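Local structure of putative Glycerophosphoryl diester phosphodiesterase (Silicibacter pomeroyi, 3L12) at residues 283-286 with 287-290. The protein belongs to the glycerophosphoryl diester phosphodiesterase family, whose members fold as TIM barrels, and carries a magnesium ion. Sequence-based numbering, arbitrary orientation.
Sequences RRMA and TTGV
With chi1 at 65°, Thr288 turns its OG1 between its own backbone N and carbonyl carbon and back over the last helical turn, onto Met285 O; Thr287, at chi1 -59°, sets OG1 beside its backbone N, near Arg283 O. Both threonines have a second conformer; their geometry belongs to the one described and calls for caution, the fine detail at Thr288 most of all. There Thr288 OG1 donates to Met285 O at 2.7 Å, in the carbonyl plane on a lone pair, and accepts a weak, long hydrogen bond from Val290 N, a light link to the chain leaving the helix. Arg283 O is gripped by Thr287 OG1 at 3.0 Å and Thr287 N at 3.1 Å, from opposite faces of its plane. Threonine suits both places because its short hydroxyl reaches a carbonyl of the preceding turn; Thr288 also packs its methyl CG2 3.8 Å from CE of Met285, a selenomethionine, the side chains crossing at a slant. The helix ends in a Schellman motif: Gly289 takes a positive phi of 91°, where a CB would press against the preceding carbonyl oxygen, and its N bonds to Ala286 O at 3.3 Å, from above the carbonyl plane. The CB of Val290 points toward the helix, and its CG2 lies 3.5 Å from Met285 O. The exposed Arg283 and Arg284 form salt bridges, with Asp307 and Asp281 respectively. Within the beta-alpha-beta unit of strand 270-273, helix 279-288 and strand 292-295, parallel neighbours in the barrel sheet, buried Met285 and apolar Val290 pack on strand 270-273, Thr288 and Val290 touch helix 258-266, and small Ala286 fits against Met308, just beyond helix 298-307.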
ATOM      1  N   ARG A 283      13.576 -15.299   0.087  1.00  6.73           N
ATOM      2  CA  ARG A 283      13.620 -16.692  -0.308  1.00  8.54           C
ATOM      3  C   ARG A 283      14.579 -17.518   0.551  1.00  7.63           C
ATOM      4  O   ARG A 283      14.218 -18.593   0.999  1.00  8.22           O
ATOM      5  CB  ARG A 283      13.983 -16.807  -1.808  1.00  8.68           C
ATOM      6  CG  ARG A 283      13.959 -18.190  -2.358  1.00 11.38           C
ATOM      7  CD  ARG A 283      14.030 -18.184  -3.878  1.00 13.44           C
ATOM      8  NE  ARG A 283      12.846 -17.617  -4.503  1.00 16.86           N
ATOM      9  CZ  ARG A 283      11.757 -18.320  -4.851  1.00 17.56           C
ATOM     10  NH1 ARG A 283      11.703 -19.630  -4.714  1.00 18.57           N
ATOM     11  NH2 ARG A 283      10.743 -17.694  -5.415  1.00 21.78           N
ATOM     12  N   ARG A 284      15.794 -17.028   0.777  1.00  9.94           N
ATOM     13  CA  ARG A 284      16.795 -17.758   1.576  1.00  8.67           C
ATOM     14  C   ARG A 284      16.306 -17.942   3.013  1.00  7.68           C
ATOM     15  O   ARG A 284      16.464 -19.050   3.571  1.00  8.86           O
ATOM     16  CB  ARG A 284      18.155 -17.040   1.566  1.00  8.91           C
ATOM     17  CG  ARG A 284      19.247 -17.832   2.241  1.00  9.93           C
ATOM     18  CD  ARG A 284      20.600 -17.213   2.068  1.00 12.09           C
ATOM     19  NE  ARG A 284      20.736 -15.974   2.830  1.00 13.32           N
ATOM     20  CZ  ARG A 284      20.589 -14.748   2.339  1.00 15.14           C
ATOM     21  NH1 ARG A 284      20.326 -14.540   1.047  1.00 15.62           N
ATOM     22  NH2 ARG A 284      20.705 -13.703   3.155  1.00 16.04           N
HETATM   23  N   MSE A 285      15.674 -16.907   3.590  1.00  8.81           N
HETATM   24  CA  MSE A 285      15.179 -17.014   4.953  1.00  8.69           C
HETATM   25  C   MSE A 285      14.040 -18.035   5.052  1.00  7.63           C
HETATM   26  O   MSE A 285      14.022 -18.833   5.968  1.00  8.78           O
HETATM   27  CB  MSE A 285      14.726 -15.666   5.555  1.00  9.29           C
HETATM   28  CG  MSE A 285      15.810 -14.697   5.838  1.00  7.83           C
HETATM   29 SE   MSE A 285      17.206 -15.385   7.056  0.75  6.43          SE
HETATM   30  CE  MSE A 285      18.426 -16.100   5.784  1.00 10.87           C
ATOM     31  N   ALA A 286      13.113 -18.019   4.087  1.00  8.13           N
ATOM     32  CA  ALA A 286      12.067 -19.039   4.060  1.00  9.59           C
ATOM     33  C   ALA A 286      12.672 -20.456   4.041  1.00  9.38           C
ATOM     34  O   ALA A 286      12.190 -21.353   4.745  1.00 10.93           O
ATOM     35  CB  ALA A 286      11.070 -18.814   2.873  1.00  9.47           C
ATOM     36  N   THR A 287      13.653 -20.687   3.168  0.70  9.56           N
ATOM     37  CA  THR A 287      14.292 -22.000   3.018  0.70 10.82           C
ATOM     38  C   THR A 287      14.977 -22.500   4.297  0.70 10.87           C
ATOM     39  O   THR A 287      15.062 -23.688   4.593  0.70 10.72           O
ATOM     40  CB  THR A 287      15.345 -21.940   1.890  0.70 10.77           C
ATOM     41  OG1 THR A 287      14.699 -21.556   0.672  0.70 12.54           O
ATOM     42  CG2 THR A 287      16.042 -23.269   1.659  0.70 12.29           C
ATOM     43  N   THR A 288      15.599 -21.360   5.444  0.60 10.98           N
ATOM     44  CA  THR A 288      16.275 -21.720   6.660  0.60 11.76           C
ATOM     45  C   THR A 288      15.273 -22.362   7.603  0.60 11.99           C
ATOM     46  O   THR A 288      15.654 -23.018   8.568  0.60 13.43           O
ATOM     47  CB  THR A 288      16.914 -20.522   7.359  0.60 12.55           C
ATOM     48  OG1 THR A 288      15.883 -19.636   7.791  0.60 13.06           O
ATOM     49  CG2 THR A 288      17.869 -19.807   6.422  0.60 12.10           C
ATOM     50  N   GLY A 289      13.985 -22.178   7.364  1.00 13.31           N
ATOM     51  CA  GLY A 289      13.050 -22.730   8.328  1.00 13.34           C
ATOM     52  C   GLY A 289      12.643 -21.775   9.468  1.00 12.72           C
ATOM     53  O   GLY A 289      12.050 -22.208  10.411  1.00 11.23           O
ATOM     54  N   VAL A 290      12.931 -20.478   9.357  1.00 11.83           N
ATOM     55  CA  VAL A 290      12.488 -19.530  10.374  1.00  9.79           C
ATOM     56  C   VAL A 290      10.977 -19.606  10.465  1.00  9.81           C
ATOM     57  O   VAL A 290      10.268 -19.941   9.464  1.00  8.15           O
ATOM     58  CB  VAL A 290      12.960 -18.064  10.083  1.00  9.75           C
ATOM     59  CG1 VAL A 290      14.487 -17.960  10.096  1.00 11.57           C
ATOM     60  CG2 VAL A 290      12.365 -17.528   8.750  1.00  9.82           C
TER